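Local coordinates for protein CheA (Treponema denticola, PDB 6Y1Y) that probably autophosphorylates as a histidine kinase and relays chemoreceptor signals toward the flagellar motors, the piece here being its helical dimerization domain, at residues B[29-34]-B[100-104]; B[54-58]-B[78-82]. One frame throughout, in Å; residues are numbered along the deposited sequence.

Interaction 1. Residues B[29-34]-B[100-104]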
loop_
_atom_site.group_PDB
_atom_site.type_symbol
_atom_site.label_atom_id
_atom_site.label_comp_id
_atom_site.label_asym_id
_atom_site.label_seq_id
_atom_site.Cartn_x
_atom_site.Cartn_y
_atom_site.Cartn_z
ATOM N N GLN B 29 11.798 3.147 5.728
ATOM C CA GLN B 29 10.639 3.768 6.355
ATOM C C GLN B 29 9.382 3.546 5.527
ATOM O O GLN B 29 8.292 3.386 6.091
ATOM C CB GLN B 29 10.903 5.250 6.589
ATOM C CG GLN B 29 11.895 5.493 7.735
ATOM C CD GLN B 29 11.474 4.812 9.038
ATOM O OE1 GLN B 29 12.208 3.999 9.595
ATOM N NE2 GLN B 29 10.283 5.141 9.519
ATOM N N SER B 30 9.519 3.497 4.197
ATOM C CA SER B 30 8.348 3.233 3.361
ATOM C C SER B 30 7.859 1.805 3.540
ATOM O O SER B 30 6.650 1.564 3.511
ATOM C CB SER B 30 8.671 3.479 1.889
ATOM O OG SER B 30 8.592 4.856 1.555
ATOM N N THR B 31 8.762 0.839 3.759
ATOM C CA THR B 31 8.275 -0.514 4.039
ATOM C C THR B 31 7.477 -0.534 5.338
ATOM O O THR B 31 6.474 -1.249 5.442
ATOM C CB THR B 31 9.415 -1.539 4.110
ATOM O OG1 THR B 31 10.184 -1.325 5.300
ATOM C CG2 THR B 31 10.311 -1.467 2.872
ATOM N N ILE B 32 7.915 0.238 6.337
ATOM C CA ILE B 32 7.202 0.303 7.611
ATOM C C ILE B 32 5.866 1.000 7.428
ATOM O O ILE B 32 4.847 0.590 8.003
ATOM C CB ILE B 32 8.078 1.003 8.665
ATOM C CG1 ILE B 32 9.285 0.120 8.993
ATOM C CG2 ILE B 32 7.261 1.308 9.908
ATOM C CD1 ILE B 32 10.508 0.907 9.414
ATOM N N GLU B 33 5.844 2.052 6.610
ATOM C CA GLU B 33 4.597 2.758 6.337
ATOM C C GLU B 33 3.565 1.828 5.713
ATOM O O GLU B 33 2.393 1.818 6.122
ATOM C CB GLU B 33 4.882 3.953 5.427
ATOM C CG GLU B 33 3.701 4.847 5.168
ATOM C CD GLU B 33 4.096 6.198 4.604
ATOM O OE1 GLU B 33 5.223 6.335 4.077
ATOM O OE2 GLU B 33 3.267 7.131 4.685
ATOM N N PHE B 34 3.981 1.012 4.741
ATOM C CA PHE B 34 3.018 0.116 4.114
ATOM C C PHE B 34 2.638 -1.031 5.041
ATOM O O PHE B 34 1.505 -1.520 4.979
ATOM C CB PHE B 34 3.555 -0.417 2.785
ATOM C CG PHE B 34 3.529 0.595 1.672
ATOM C CD1 PHE B 34 2.325 1.136 1.234
ATOM C CD2 PHE B 34 4.708 0.978 1.043
ATOM C CE1 PHE B 34 2.299 2.068 0.210
ATOM C CE2 PHE B 34 4.693 1.914 0.024
ATOM C CZ PHE B 34 3.487 2.456 -0.396
ATOM N N ALA B 100 1.723 7.449 0.744
ATOM C CA ALA B 100 2.794 6.480 0.926
ATOM C C ALA B 100 3.340 6.011 -0.418
ATOM O O ALA B 100 4.561 5.845 -0.573
ATOM C CB ALA B 100 2.295 5.296 1.753
ATOM N N VAL B 101 2.455 5.810 -1.409
ATOM C CA VAL B 101 2.904 5.439 -2.754
ATOM C C VAL B 101 3.745 6.554 -3.358
ATOM O O VAL B 101 4.816 6.307 -3.926
ATOM C CB VAL B 101 1.702 5.094 -3.663
ATOM C CG1 VAL B 101 2.179 4.839 -5.102
ATOM C CG2 VAL B 101 0.944 3.880 -3.124
ATOM N N THR B 102 3.299 7.802 -3.210
ATOM C CA THR B 102 4.037 8.932 -3.771
ATOM C C THR B 102 5.448 9.032 -3.195
ATOM O O THR B 102 6.419 9.253 -3.939
ATOM C CB THR B 102 3.239 10.210 -3.508
ATOM O OG1 THR B 102 2.056 10.183 -4.323
ATOM C CG2 THR B 102 4.070 11.454 -3.826
ATOM N N LYS B 103 5.585 8.868 -1.880
ATOM C CA LYS B 103 6.902 8.917 -1.254
ATOM C C LYS B 103 7.796 7.781 -1.746
ATOM O O LYS B 103 8.976 7.992 -2.068
ATOM C CB LYS B 103 6.739 8.857 0.262
ATOM C CG LYS B 103 8.044 8.809 1.024
ATOM C CD LYS B 103 7.799 8.680 2.515
ATOM C CE LYS B 103 9.122 8.530 3.266
ATOM N NZ LYS B 103 8.946 8.619 4.745
ATOM N N PHE B 104 7.246 6.568 -1.816
ATOM C CA PHE B 104 8.008 5.426 -2.310
ATOM C C PHE B 104 8.473 5.654 -3.750
ATOM O O PHE B 104 9.648 5.446 -4.071
ATOM C CB PHE B 104 7.138 4.168 -2.172
ATOM C CG PHE B 104 7.771 2.892 -2.681
ATOM C CD1 PHE B 104 9.142 2.749 -2.785
ATOM C CD2 PHE B 104 6.973 1.813 -3.003
ATOM C CE1 PHE B 104 9.698 1.559 -3.254
ATOM C CE2 PHE B 104 7.529 0.615 -3.468
ATOM C CZ PHE B 104 8.889 0.495 -3.592
HETATM O O HOH W 1 6.166 5.483 1.750
#

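Interaction 2. Residues B[54-58]-B[78-82]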
loop_
_atom_site.group_PDB
_atom_site.type_symbol
_atom_site.label_atom_id
_atom_site.label_comp_id
_atom_site.label_asym_id
_atom_site.label_seq_id
_atom_site.Cartn_x
_atom_site.Cartn_y
_atom_site.Cartn_z
ATOM N N ARG B 54 -24.309 -5.765 10.214
ATOM C CA ARG B 54 -25.340 -5.206 11.086
ATOM C C ARG B 54 -26.368 -4.399 10.293
ATOM O O ARG B 54 -27.575 -4.514 10.537
ATOM C CB ARG B 54 -24.681 -4.346 12.165
ATOM C CG ARG B 54 -25.662 -3.581 13.033
ATOM C CD ARG B 54 -25.020 -3.198 14.360
ATOM N NE ARG B 54 -23.881 -2.297 14.203
ATOM C CZ ARG B 54 -22.621 -2.644 14.422
ATOM N NH1 ARG B 54 -22.326 -3.882 14.811
ATOM N NH2 ARG B 54 -21.648 -1.753 14.263
ATOM N N LEU B 55 -25.912 -3.583 9.337
ATOM C CA LEU B 55 -26.851 -2.806 8.526
ATOM C C LEU B 55 -27.767 -3.711 7.701
ATOM O O LEU B 55 -28.979 -3.462 7.598
ATOM C CB LEU B 55 -26.074 -1.850 7.629
ATOM C CG LEU B 55 -26.916 -1.003 6.674
ATOM C CD1 LEU B 55 -27.909 -0.144 7.439
ATOM C CD2 LEU B 55 -26.007 -0.149 5.813
ATOM N N LEU B 56 -27.200 -4.744 7.079
ATOM C CA LEU B 56 -27.987 -5.686 6.289
ATOM C C LEU B 56 -28.995 -6.429 7.156
ATOM O O LEU B 56 -30.109 -6.721 6.707
ATOM C CB LEU B 56 -27.057 -6.674 5.583
ATOM C CG LEU B 56 -26.213 -6.061 4.468
ATOM C CD1 LEU B 56 -25.304 -7.120 3.856
ATOM C CD2 LEU B 56 -27.101 -5.394 3.415
ATOM N N ASP B 57 -28.607 -6.802 8.377
ATOM C CA ASP B 57 -29.547 -7.479 9.262
ATOM C C ASP B 57 -30.631 -6.532 9.756
ATOM O O ASP B 57 -31.813 -6.902 9.814
ATOM C CB ASP B 57 -28.801 -8.060 10.458
ATOM C CG ASP B 57 -29.725 -8.797 11.402
ATOM O OD1 ASP B 57 -30.411 -9.723 10.926
ATOM O OD2 ASP B 57 -29.777 -8.447 12.601
ATOM N N LYS B 58 -30.269 -5.275 10.017
ATOM C CA LYS B 58 -31.246 -4.346 10.564
ATOM C C LYS B 58 -32.311 -3.956 9.557
ATOM O O LYS B 58 -33.453 -3.709 9.949
ATOM C CB LYS B 58 -30.544 -3.086 11.058
ATOM C CG LYS B 58 -29.957 -3.223 12.431
ATOM C CD LYS B 58 -29.279 -1.939 12.876
ATOM C CE LYS B 58 -28.963 -2.014 14.366
ATOM N NZ LYS B 58 -28.421 -0.727 14.903
ATOM N N ASP B 78 -31.679 5.632 13.191
ATOM C CA ASP B 78 -30.692 4.599 13.472
ATOM C C ASP B 78 -30.073 4.067 12.188
ATOM O O ASP B 78 -28.868 3.801 12.150
ATOM C CB ASP B 78 -31.290 3.474 14.315
ATOM C CG ASP B 78 -30.222 2.606 14.954
ATOM O OD1 ASP B 78 -29.376 3.130 15.717
ATOM O OD2 ASP B 78 -30.198 1.393 14.680
ATOM N N VAL B 79 -30.875 3.894 11.129
ATOM C CA VAL B 79 -30.326 3.463 9.849
ATOM C C VAL B 79 -29.307 4.474 9.358
ATOM O O VAL B 79 -28.217 4.101 8.912
ATOM C CB VAL B 79 -31.447 3.233 8.818
ATOM C CG1 VAL B 79 -30.850 2.937 7.440
ATOM C CG2 VAL B 79 -32.304 2.088 9.270
ATOM N N LEU B 80 -29.633 5.770 9.440
ATOM C CA LEU B 80 -28.709 6.809 8.981
ATOM C C LEU B 80 -27.438 6.832 9.822
ATOM O O LEU B 80 -26.347 7.087 9.300
ATOM C CB LEU B 80 -29.398 8.183 9.011
ATOM C CG LEU B 80 -30.407 8.384 7.878
ATOM C CD1 LEU B 80 -31.246 9.623 8.121
ATOM C CD2 LEU B 80 -29.681 8.469 6.531
ATOM N N ASN B 81 -27.565 6.578 11.125
ATOM C CA ASN B 81 -26.401 6.569 12.011
ATOM C C ASN B 81 -25.498 5.377 11.725
ATOM O O ASN B 81 -24.269 5.509 11.753
ATOM C CB ASN B 81 -26.851 6.602 13.467
ATOM C CG ASN B 81 -27.375 7.965 13.855
ATOM O OD1 ASN B 81 -27.061 8.961 13.205
ATOM N ND2 ASN B 81 -28.199 8.020 14.892
ATOM N N GLU B 82 -26.085 4.212 11.436
ATOM C CA GLU B 82 -25.279 3.058 11.050
ATOM C C GLU B 82 -24.572 3.361 9.740
ATOM O O GLU B 82 -23.369 3.102 9.586
ATOM C CB GLU B 82 -26.165 1.818 10.878
ATOM C CG GLU B 82 -26.777 1.240 12.147
ATOM C CD GLU B 82 -25.833 0.327 12.922
ATOM O OE1 GLU B 82 -24.699 0.113 12.460
ATOM O OE2 GLU B 82 -26.231 -0.155 13.998
#

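Interaction 1. Residues B[29-34]-B[100-104]
Phe34 rests the far end of its ring against the backbone and side chains of helix 93-125, CZ lying 3.6 Å from Ala100 C and CE1 3.6 Å from Ala100 CB. With CG anti to its own carbonyl carbon (chi1 -75°), the ring reaches across to helix 93-125, whose small Ala100 leaves room for it. In the plane of the ring, Val101 CA and Phe104 CB meet its edge, while CG2 of Val101 lies 4.0 Å from CZ of Phe34. The Phe104 side chain crosses that of Phe34 at about a right angle, its CD2 3.8 Å from Phe34 CE2. Both rings also stack on their own counterparts in the second subunit, which extends this aromatic layer into the dimer interface.

Beside it, Glu33 keeps CG anti to the backbone N (chi1 -175°) and lays its extended chain over Ala100 CB, which is 3.5 Å from Glu33 CD. A water links the polar groups: it accepts from Ser30 OG, a small buried hydroxyl, and donates both to Glu33 OE1 at 2.7 Å and to Ala100 O at 2.8 Å. The aliphatic part of Lys103 runs past Ser30 OG, but its NZ stays 4.4 Å from Glu33 OE1, too far for a salt bridge. The chemistry thus implies an apolar grip continued into the partner subunit, with water rather than direct polar bonding bridging the helices on its polar side.

Interaction 2. Residues B[54-58]-B[78-82]
A salt-bridge network of Arg54, Lys58, Asp78 and Glu82 joins two antiparallel helices of the dimerization domain. Glu82 takes both cations: its chain bends at chi2 (-82°) and presents its carboxylate to Arg54 and Lys58, from successive turns of helix 7-67. Arg54 NE donates to the syn lone pair of Glu82 OE1 at 3.1 Å, the oxygen lying 17° out of the guanidinium plane; a second, weak bond goes to OE2 of the same carboxylate. The extended chain of Lys58 crosses Glu82 at about a right angle, and its NZ forms a salt bridge with Glu82 OE2, though the modelled 2.4 Å is too short to be trusted in detail. The same NZ donates to Asp78 OD2 at 2.8 Å, again on a syn lone pair, so one ammonium ties together two acids a helical turn apart. Outer partners steady the ends: Asp50 forms a salt bridge with Arg54 NH1, and Tyr62 OH hydrogen-bonds Asp78 OD2.

Toward the dimer interface the chemistry turns apolar. Leu55 CD1 lies 4.3 Å from Val79 CG1, and Leu55 also packs on Leu55 of the second subunit. Long charged chains, able to span the gap between the helices, suit the partly exposed flank, and branched aliphatic ones the buried seam, a division typical of antiparallel coiled-coil hairpins.

Overall arrangement
Both interactions draw on the long helix 7-67, but each pairs it with a different returning helix. Interaction 2 uses helix 72-87, which comes straight after the turn at the end of helix 7-67; interaction 1 uses helix 93-125, the next helix along. In sequence, both segments of interaction 2 therefore fall between those of interaction 1. Their centres lie 35 Å apart, with nearest atoms about 25 Å apart, and they do not touch. Interaction 1 sits near the middle of the chain and interaction 2 toward the hairpin end. The same helices that pack within the chain also take part in the dimer interface at two separate levels of one elongated bundle.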